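Isoform A of Peptidoglycan-recognition protein LB (Drosophila melanogaster, PDB 7NSZ) hydrolyses the amide link between N-acetylmuramoyl and L-amino acid residues of bacterial peptidoglycan with a bound zinc ion, and probably acts as a scavenger in innate immunity. Local coordinates at residues 38-43 with 107-112; 42-47 with 152-157; 78-83 with 112-117. The protein carries 1 engineered substitution. All blocks are in the same frame, centred on the assembly; numbering follows the deposited sequence.

Interaction 1: residues 38-43 with 107-112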
loop_
_atom_site.group_PDB
_atom_site.type_symbol
_atom_site.label_atom_id
_atom_site.label_comp_id
_atom_site.label_asym_id
_atom_site.label_seq_id
_atom_site.Cartn_x
_atom_site.Cartn_y
_atom_site.Cartn_z
ATOM N N ALA A 38 12.741 -2.647 5.213
ATOM C CA ALA A 38 12.113 -3.431 4.131
ATOM C C ALA A 38 12.855 -3.190 2.826
ATOM O O ALA A 38 13.056 -2.060 2.435
ATOM C CB ALA A 38 10.690 -3.007 3.956
ATOM N N PRO A 39 13.246 -4.254 2.108
ATOM C CA PRO A 39 13.941 -4.065 0.850
ATOM C C PRO A 39 13.018 -3.807 -0.334
ATOM O O PRO A 39 13.542 -3.444 -1.358
ATOM C CB PRO A 39 14.711 -5.390 0.695
ATOM C CG PRO A 39 13.885 -6.379 1.417
ATOM C CD PRO A 39 13.360 -5.632 2.625
ATOM N N TYR A 40 11.687 -3.984 -0.176
ATOM C CA TYR A 40 10.714 -3.741 -1.258
ATOM C C TYR A 40 9.567 -2.859 -0.803
ATOM O O TYR A 40 9.127 -2.881 0.368
ATOM C CB TYR A 40 10.108 -5.048 -1.749
ATOM C CG TYR A 40 11.128 -5.979 -2.353
ATOM C CD1 TYR A 40 11.765 -6.924 -1.573
ATOM C CD2 TYR A 40 11.529 -5.825 -3.677
ATOM C CE1 TYR A 40 12.726 -7.770 -2.114
ATOM C CE2 TYR A 40 12.488 -6.661 -4.229
ATOM C CZ TYR A 40 13.078 -7.615 -3.447
ATOM O OH TYR A 40 14.010 -8.411 -4.076
ATOM N N VAL A 41 9.073 -2.116 -1.776
ATOM C CA VAL A 41 7.797 -1.372 -1.690
ATOM C C VAL A 41 6.932 -1.906 -2.814
ATOM O O VAL A 41 7.372 -1.870 -3.983
ATOM C CB VAL A 41 7.984 0.142 -1.782
ATOM C CG1 VAL A 41 6.657 0.859 -1.809
ATOM C CG2 VAL A 41 8.879 0.673 -0.694
ATOM N N ILE A 42 5.746 -2.394 -2.475
ATOM C CA ILE A 42 4.804 -2.941 -3.490
ATOM C C ILE A 42 3.602 -2.034 -3.542
ATOM O O ILE A 42 2.927 -1.785 -2.523
ATOM C CB ILE A 42 4.342 -4.364 -3.189
ATOM C CG1 ILE A 42 5.462 -5.269 -2.719
ATOM C CG2 ILE A 42 3.554 -4.949 -4.333
ATOM C CD1 ILE A 42 6.533 -5.467 -3.685
ATOM N N ILE A 43 3.273 -1.566 -4.729
ATOM C CA ILE A 43 2.116 -0.684 -4.968
ATOM C C ILE A 43 0.916 -1.462 -5.452
ATOM O O ILE A 43 1.048 -2.341 -6.329
ATOM C CB ILE A 43 2.466 0.438 -5.978
ATOM C CG1 ILE A 43 3.692 1.232 -5.545
ATOM C CG2 ILE A 43 1.284 1.317 -6.242
ATOM C CD1 ILE A 43 3.577 1.906 -4.202
ATOM N N ASN A 107 5.532 -10.630 1.646
ATOM C CA ASN A 107 4.774 -10.079 2.796
ATOM C C ASN A 107 5.662 -9.803 3.995
ATOM O O ASN A 107 5.383 -8.865 4.762
ATOM C CB ASN A 107 3.637 -11.023 3.168
ATOM C CG ASN A 107 2.505 -10.927 2.179
ATOM O OD1 ASN A 107 2.098 -9.835 1.766
ATOM N ND2 ASN A 107 1.957 -12.072 1.811
ATOM N N ASP A 108 6.754 -10.557 4.156
ATOM C CA ASP A 108 7.675 -10.365 5.302
ATOM C C ASP A 108 8.900 -9.542 4.876
ATOM O O ASP A 108 9.882 -9.574 5.608
ATOM C CB ASP A 108 8.131 -11.725 5.844
ATOM C CG ASP A 108 8.997 -12.477 4.820
ATOM O OD1 ASP A 108 9.094 -12.072 3.627
ATOM O OD2 ASP A 108 9.525 -13.538 5.212
ATOM N N LYS A 109 8.837 -8.788 3.783
ATOM C CA LYS A 109 10.033 -8.022 3.340
ATOM C C LYS A 109 9.620 -6.795 2.518
ATOM O O LYS A 109 10.388 -6.300 1.674
ATOM C CB LYS A 109 10.949 -8.941 2.526
ATOM C CG LYS A 109 10.296 -9.552 1.304
ATOM C CD LYS A 109 11.215 -10.385 0.400
ATOM C CE LYS A 109 11.706 -11.649 1.064
ATOM N NZ LYS A 109 10.655 -12.684 1.187
ATOM N N SER A 110 8.424 -6.248 2.769
ATOM C CA SER A 110 7.907 -5.144 1.948
ATOM C C SER A 110 7.022 -4.223 2.769
ATOM O O SER A 110 6.484 -4.640 3.817
ATOM C CB SER A 110 7.233 -5.663 0.741
ATOM O OG SER A 110 5.924 -6.220 1.031
ATOM N N VAL A 111 6.843 -3.035 2.212
ATOM C CA VAL A 111 5.750 -2.134 2.565
ATOM C C VAL A 111 4.775 -2.237 1.421
ATOM O O VAL A 111 5.098 -1.851 0.289
ATOM C CB VAL A 111 6.241 -0.705 2.813
ATOM C CG1 VAL A 111 5.116 0.206 3.213
ATOM C CG2 VAL A 111 7.363 -0.691 3.794
ATOM N N GLY A 112 3.569 -2.691 1.719
ATOM C CA GLY A 112 2.463 -2.754 0.759
ATOM C C GLY A 112 1.575 -1.528 0.861
ATOM O O GLY A 112 0.924 -1.367 1.904
#

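Interaction 2: residues 42-47 with 152-157. With ZN (zinc ion), chain B.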
loop_
_atom_site.group_PDB
_atom_site.type_symbol
_atom_site.label_atom_id
_atom_site.label_comp_id
_atom_site.label_asym_id
_atom_site.label_seq_id
_atom_site.Cartn_x
_atom_site.Cartn_y
_atom_site.Cartn_z
ATOM N N ILE A 42 5.746 -2.394 -2.475
ATOM C CA ILE A 42 4.804 -2.941 -3.490
ATOM C C ILE A 42 3.602 -2.034 -3.542
ATOM O O ILE A 42 2.927 -1.785 -2.523
ATOM C CB ILE A 42 4.342 -4.364 -3.189
ATOM C CG1 ILE A 42 5.462 -5.269 -2.719
ATOM C CG2 ILE A 42 3.554 -4.949 -4.333
ATOM C CD1 ILE A 42 6.533 -5.467 -3.685
ATOM N N ILE A 43 3.273 -1.566 -4.729
ATOM C CA ILE A 43 2.116 -0.684 -4.968
ATOM C C ILE A 43 0.916 -1.462 -5.452
ATOM O O ILE A 43 1.048 -2.341 -6.329
ATOM C CB ILE A 43 2.466 0.438 -5.978
ATOM C CG1 ILE A 43 3.692 1.232 -5.545
ATOM C CG2 ILE A 43 1.284 1.317 -6.242
ATOM C CD1 ILE A 43 3.577 1.906 -4.202
ATOM N N HIS A 44 -0.230 -1.140 -4.901
ATOM C CA HIS A 44 -1.556 -1.716 -5.198
ATOM C C HIS A 44 -2.554 -0.632 -5.502
ATOM O O HIS A 44 -2.391 0.533 -5.044
ATOM C CB HIS A 44 -2.063 -2.560 -3.988
ATOM C CG HIS A 44 -1.103 -3.583 -3.523
ATOM N ND1 HIS A 44 -1.234 -4.893 -3.980
ATOM C CD2 HIS A 44 -0.105 -3.612 -2.635
ATOM C CE1 HIS A 44 -0.356 -5.646 -3.411
ATOM N NE2 HIS A 44 0.397 -4.909 -2.565
ATOM N N HIS A 45 -3.657 -1.012 -6.169
ATOM C CA HIS A 45 -4.914 -0.267 -6.118
ATOM C C HIS A 45 -5.935 -1.121 -5.375
ATOM O O HIS A 45 -5.740 -2.335 -5.200
ATOM C CB HIS A 45 -5.456 0.244 -7.470
ATOM C CG HIS A 45 -6.046 -0.813 -8.337
ATOM N ND1 HIS A 45 -6.773 -0.421 -9.443
ATOM C CD2 HIS A 45 -5.978 -2.146 -8.354
ATOM C CE1 HIS A 45 -7.152 -1.512 -10.069
ATOM N NE2 HIS A 45 -6.655 -2.551 -9.493
ATOM N N SER A 46 -7.005 -0.495 -4.923
ATOM C CA SER A 46 -8.025 -1.275 -4.197
ATOM C C SER A 46 -9.041 -1.885 -5.164
ATOM O O SER A 46 -9.607 -2.946 -4.828
ATOM C CB SER A 46 -8.750 -0.463 -3.132
ATOM O OG SER A 46 -9.426 0.660 -3.680
ATOM N N TYR A 47 -9.285 -1.220 -6.285
ATOM C CA TYR A 47 -10.354 -1.507 -7.305
ATOM C C TYR A 47 -11.744 -1.170 -6.749
ATOM O O TYR A 47 -12.405 -0.293 -7.289
ATOM C CB TYR A 47 -10.227 -2.926 -7.869
ATOM C CG TYR A 47 -11.331 -3.246 -8.836
ATOM C CD1 TYR A 47 -11.442 -2.557 -10.036
ATOM C CD2 TYR A 47 -12.378 -4.059 -8.442
ATOM C CE1 TYR A 47 -12.535 -2.756 -10.866
ATOM C CE2 TYR A 47 -13.475 -4.279 -9.267
ATOM C CZ TYR A 47 -13.557 -3.599 -10.470
ATOM O OH TYR A 47 -14.617 -3.827 -11.307
ATOM N N LEU A 152 7.981 -2.014 -6.826
ATOM C CA LEU A 152 7.277 -2.940 -7.751
ATOM C C LEU A 152 5.781 -2.702 -7.699
ATOM O O LEU A 152 5.282 -2.166 -6.715
ATOM C CB LEU A 152 7.525 -4.390 -7.322
ATOM C CG LEU A 152 8.950 -4.866 -7.246
ATOM C CD1 LEU A 152 9.003 -6.227 -6.530
ATOM C CD2 LEU A 152 9.585 -4.964 -8.635
ATOM N N GLY A 153 5.065 -3.012 -8.748
ATOM C CA GLY A 153 3.626 -3.192 -8.684
ATOM C C GLY A 153 3.308 -4.646 -8.402
ATOM O O GLY A 153 4.079 -5.555 -8.721
ATOM N N HIS A 154 2.159 -4.871 -7.809
ATOM C CA HIS A 154 1.679 -6.239 -7.523
ATOM C C HIS A 154 1.744 -7.160 -8.740
ATOM O O HIS A 154 2.180 -8.291 -8.577
ATOM C CB HIS A 154 0.285 -6.113 -6.961
ATOM C CG HIS A 154 -0.315 -7.336 -6.350
ATOM N ND1 HIS A 154 -1.577 -7.337 -5.842
ATOM C CD2 HIS A 154 0.086 -8.620 -6.291
ATOM C CE1 HIS A 154 -1.893 -8.554 -5.447
ATOM N NE2 HIS A 154 -0.894 -9.348 -5.658
ATOM N N ARG A 155 1.401 -6.634 -9.912
ATOM C CA ARG A 155 1.351 -7.452 -11.155
ATOM C C ARG A 155 2.739 -8.007 -11.462
ATOM O O ARG A 155 2.781 -8.937 -12.299
ATOM C CB ARG A 155 0.824 -6.602 -12.302
ATOM C CG ARG A 155 1.660 -5.386 -12.625
ATOM C CD ARG A 155 1.377 -4.785 -14.002
ATOM N NE ARG A 155 -0.006 -4.356 -14.069
ATOM C CZ ARG A 155 -0.607 -3.916 -15.174
ATOM N NH1 ARG A 155 0.120 -3.749 -16.266
ATOM N NH2 ARG A 155 -1.876 -3.602 -15.183
ATOM N N GLN A 156 3.849 -7.507 -10.961
ATOM C CA GLN A 156 5.186 -8.044 -11.246
ATOM C C GLN A 156 5.477 -9.303 -10.456
ATOM O O GLN A 156 6.455 -9.990 -10.821
ATOM C CB GLN A 156 6.214 -6.955 -10.976
ATOM C CG GLN A 156 6.072 -5.815 -11.963
ATOM C CD GLN A 156 7.025 -4.705 -11.639
ATOM O OE1 GLN A 156 6.764 -3.816 -10.811
ATOM N NE2 GLN A 156 8.197 -4.696 -12.239
ATOM N N VAL A 157 4.666 -9.643 -9.446
ATOM C CA VAL A 157 5.000 -10.819 -8.589
ATOM C C VAL A 157 3.849 -11.839 -8.575
ATOM O O VAL A 157 4.061 -12.873 -7.922
ATOM C CB VAL A 157 5.441 -10.346 -7.186
ATOM C CG1 VAL A 157 6.533 -9.279 -7.318
ATOM C CG2 VAL A 157 4.312 -9.784 -6.339
HETATM ZN ZN ZN B . -2.583 -5.590 -5.388
#

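Interaction 3: residues 78-83 with 112-117. Engineered in segment 78-83: Phe80 (natural residue Tyr).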
loop_
_atom_site.group_PDB
_atom_site.type_symbol
_atom_site.label_atom_id
_atom_site.label_comp_id
_atom_site.label_asym_id
_atom_site.label_seq_id
_atom_site.Cartn_x
_atom_site.Cartn_y
_atom_site.Cartn_z
ATOM N N ILE A 78 -6.657 -6.032 7.694
ATOM C CA ILE A 78 -6.441 -5.444 6.354
ATOM C C ILE A 78 -5.075 -5.891 5.831
ATOM O O ILE A 78 -4.107 -5.921 6.573
ATOM C CB ILE A 78 -6.541 -3.911 6.387
ATOM C CG1 ILE A 78 -6.688 -3.378 4.962
ATOM C CG2 ILE A 78 -5.448 -3.253 7.187
ATOM C CD1 ILE A 78 -7.013 -1.905 4.891
ATOM N N GLY A 79 -5.010 -6.321 4.579
ATOM C CA GLY A 79 -3.749 -6.942 4.092
ATOM C C GLY A 79 -2.596 -5.961 3.834
ATOM O O GLY A 79 -1.471 -6.409 3.754
ATOM N N PHE A 80 -2.889 -4.688 3.687
ATOM C CA PHE A 80 -1.913 -3.660 3.279
ATOM C C PHE A 80 -1.208 -3.050 4.483
ATOM O O PHE A 80 -1.786 -2.913 5.598
ATOM C CB PHE A 80 -2.646 -2.579 2.481
ATOM C CG PHE A 80 -3.384 -3.126 1.295
ATOM C CD1 PHE A 80 -2.685 -3.671 0.211
ATOM C CD2 PHE A 80 -4.761 -3.079 1.214
ATOM C CE1 PHE A 80 -3.349 -4.178 -0.899
ATOM C CE2 PHE A 80 -5.417 -3.565 0.106
ATOM C CZ PHE A 80 -4.708 -4.157 -0.940
ATOM N N SER A 81 -0.026 -2.560 4.244
ATOM C CA SER A 81 0.757 -1.819 5.266
ATOM C C SER A 81 0.143 -0.449 5.514
ATOM O O SER A 81 0.043 0.017 6.671
ATOM C CB SER A 81 2.170 -1.676 4.842
ATOM O OG SER A 81 2.758 -2.921 4.429
ATOM N N PHE A 82 -0.216 0.224 4.409
ATOM C CA PHE A 82 -0.742 1.609 4.424
ATOM C C PHE A 82 -1.737 1.803 3.287
ATOM O O PHE A 82 -1.588 1.126 2.227
ATOM C CB PHE A 82 0.348 2.684 4.266
ATOM C CG PHE A 82 1.312 2.706 5.420
ATOM C CD1 PHE A 82 2.462 1.975 5.382
ATOM C CD2 PHE A 82 1.072 3.464 6.541
ATOM C CE1 PHE A 82 3.316 1.916 6.466
ATOM C CE2 PHE A 82 1.925 3.397 7.648
ATOM C CZ PHE A 82 3.059 2.642 7.578
ATOM N N GLY A 83 -2.718 2.659 3.456
ATOM C CA GLY A 83 -3.595 3.104 2.375
ATOM C C GLY A 83 -3.438 4.573 2.150
ATOM O O GLY A 83 -3.035 5.347 3.053
ATOM N N GLY A 112 3.569 -2.691 1.719
ATOM C CA GLY A 112 2.463 -2.754 0.759
ATOM C C GLY A 112 1.575 -1.528 0.861
ATOM O O GLY A 112 0.924 -1.367 1.904
ATOM N N ILE A 113 1.482 -0.721 -0.194
ATOM C CA ILE A 113 0.770 0.565 -0.159
ATOM C C ILE A 113 -0.380 0.484 -1.131
ATOM O O ILE A 113 -0.098 0.204 -2.321
ATOM C CB ILE A 113 1.701 1.743 -0.522
ATOM C CG1 ILE A 113 2.920 1.812 0.398
ATOM C CG2 ILE A 113 0.932 3.064 -0.535
ATOM C CD1 ILE A 113 4.013 2.808 -0.091
ATOM N N VAL A 114 -1.603 0.634 -0.682
ATOM C CA VAL A 114 -2.776 0.642 -1.586
ATOM C C VAL A 114 -3.203 2.088 -1.815
ATOM O O VAL A 114 -3.449 2.870 -0.901
ATOM C CB VAL A 114 -3.921 -0.233 -1.047
ATOM C CG1 VAL A 114 -4.507 0.252 0.267
ATOM C CG2 VAL A 114 -5.012 -0.369 -2.097
ATOM N N LEU A 115 -3.345 2.451 -3.087
ATOM C CA LEU A 115 -3.968 3.710 -3.493
ATOM C C LEU A 115 -5.446 3.421 -3.703
ATOM O O LEU A 115 -5.795 2.664 -4.608
ATOM C CB LEU A 115 -3.311 4.319 -4.737
ATOM C CG LEU A 115 -2.065 5.151 -4.459
ATOM C CD1 LEU A 115 -0.868 4.343 -4.081
ATOM C CD2 LEU A 115 -1.728 6.024 -5.697
ATOM N N ILE A 116 -6.301 3.890 -2.819
ATOM C CA ILE A 116 -7.738 3.548 -2.852
ATOM C C ILE A 116 -8.315 4.042 -4.188
ATOM O O ILE A 116 -8.076 5.193 -4.611
ATOM C CB ILE A 116 -8.487 4.142 -1.643
ATOM C CG1 ILE A 116 -7.946 3.530 -0.348
ATOM C CG2 ILE A 116 -9.989 3.957 -1.745
ATOM C CD1 ILE A 116 -8.283 4.312 0.897
ATOM N N GLY A 117 -8.985 3.140 -4.885
ATOM C CA GLY A 117 -9.653 3.439 -6.165
ATOM C C GLY A 117 -9.298 2.404 -7.192
ATOM O O GLY A 117 -8.523 1.464 -6.940
#

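Interaction 1: residues 38-43 with 107-112
Tyr40, Val41 and Ile42 pair with Ser110, Val111 and Gly112 as neighbouring parallel strands inside the mixed beta-sheet of this amidase, their local axes 21° apart. Val111 supplies both regular backbone bonds: its N reaches Tyr40 O (2.9 Å) and its O receives Ile42 N (2.9 Å). A third bond, Tyr40 N to Lys109 O, is longer (3.2 Å) and more bent at the hydrogen (138°). The same Lys109 O is crowded by carbon: Pro39 CD touches it at 3.2 Å, and it lies in the plane of the Tyr40 ring, at the edge.

Apolar contacts differ on the two faces. On the valine face, Ala38 CB meets Val111 CG2 at 4.1 Å, and Ile145 of strand 145-146 packs on Val41 and Val111. On the other, the aliphatic part of Lys109 runs alongside the Tyr40 ring, CD to CE1 3.9 Å.

The polar ends of Lys109 and Ser110 turn to partners in the preceding loop. Bends at chi3 and chi4 carry Lys109 NZ back to the syn lone pair of Asp108 OD1 (3.0 Å), a salt bridge, and Lys105 O is a further partner. With chi1 at 75°, Ser110 OG bonds to Tyr106 O and rests 3.9 Å from Ile42 CG1.

Interaction 2: residues 42-47 with 152-157
His44, on strand 38-45, and His154, just past Gly153 of the neighbouring parallel strand 149-153, bring their rings together at the zinc ion. Along His44, CB leaves the strand with CG anti to the carbonyl carbon (chi1 -53°), and the ring turns so that ND1 faces the metal. CB and CG skirt the ion without binding it. ND1 makes the metal bond, 2.1 Å to zinc. CE1, next round the ring, passes 3.2 Å from His154 ND1, and NE2, at the far side, is hydrogen-bonded to His102 ND1; the metal bond at ND1 and this bond at NE2 together fix the rotation of the ring. The Phe80 ring also meets this imidazole.

His154 answers with its own ND1, also 2.1 Å from zinc, its CG swung opposite the backbone N (chi1 -169°). The two ND1 atoms of His44 and His154 are 3.1 Å apart because they share the ion, not a hydrogen bond; the second ring is inclined at 68° to the first, and the His154 nitrogen sits in the plane of the His44 ring, at its edge.

Behind the metal the backbone sets the spacing. Ile43 N bonds to Leu152 O (2.9 Å) and His154 N to Ile43 O (3.1 Å), while Ile42 CG2 packs 3.7 Å from His154 N and Ile42 CD1 rests beside Leu152 CD1. As the chain turns out of the strand, Gly153 N donates a hydrogen bond to Gln156 OE1 (2.8 Å). With Cys162 SG as the third protein ligand, this completes the His-His-Cys zinc site of the N-acetylmuramoyl-L-alanine amidase 2 family.

Interaction 3: residues 78-83 with 112-117
Gly112 O is gripped by two successive amides, Ser81 N at 2.8 Å and Phe82 N at 3.2 Å, where strand 82-84 starts its parallel pairing with strand 110-115 in the mixed sheet. The first donor lies in the carbonyl plane and the second is tilted from it. Ser81 returns the favour: with chi1 at -50°, its OG accepts Gly112 N at 2.8 Å, a fairly straight bond (157° at the hydrogen). Backbone and side chain of one serine thus hold both polar atoms of Gly112. An alanine at Ser81 is likely to leave the buried Gly112 N without this acceptor and to weaken the start of the pairing. Farther along, Val114 N bonds to Phe82 O at 3.0 Å.

Phe80, an engineered replacement of the natural tyrosine, lays one ring face on Val114. The isopropyl carbon CB of Val114 stands 3.6 Å from the ring centroid, only 6° off the normal, a CH-pi contact; Val114 CG1 comes to 3.5 Å from Phe80 CD2. The ring also meets that of His44, and its nearest atom is about 5 Å from the zinc ion, consistent with the inferred need for the natural tyrosine in coordinating the zinc-bound water.

In the next shell, Leu135 of helix 126-142 packs on Phe82 and Ile113, on one side of the sheet. Ile78 leans on Met62 and Met65 of helix 55-72, and the turn before Phe80 is tied to the same helix by the bond from Gly79 N to His69 ND1.

Overall arrangement
From the N terminus, strand 38-45 comes first and serves two contacts: its beginning waits for 107-112 in interaction 1, its end for 152-157 in interaction 2. The chain passes through helix 55-72 to 78-83, then returns as strand 110-115, whose start closes interaction 1 and whose continuation closes interaction 3. These two cross, sharing Gly112. Interaction 2 closes last, after helix 126-142, and its long loop encloses interaction 3. Together they line up strands 82-84, 110-115, 38-45 and 149-153 in one parallel run. Probable hydrogen bonds Ile113 N to Ile42 O and Leu152 N to Val41 O, both 2.9 Å, join interaction 1 to interactions 3 and 2. The zinc site lies at the C-terminal ends of strands 38-45 and 149-153.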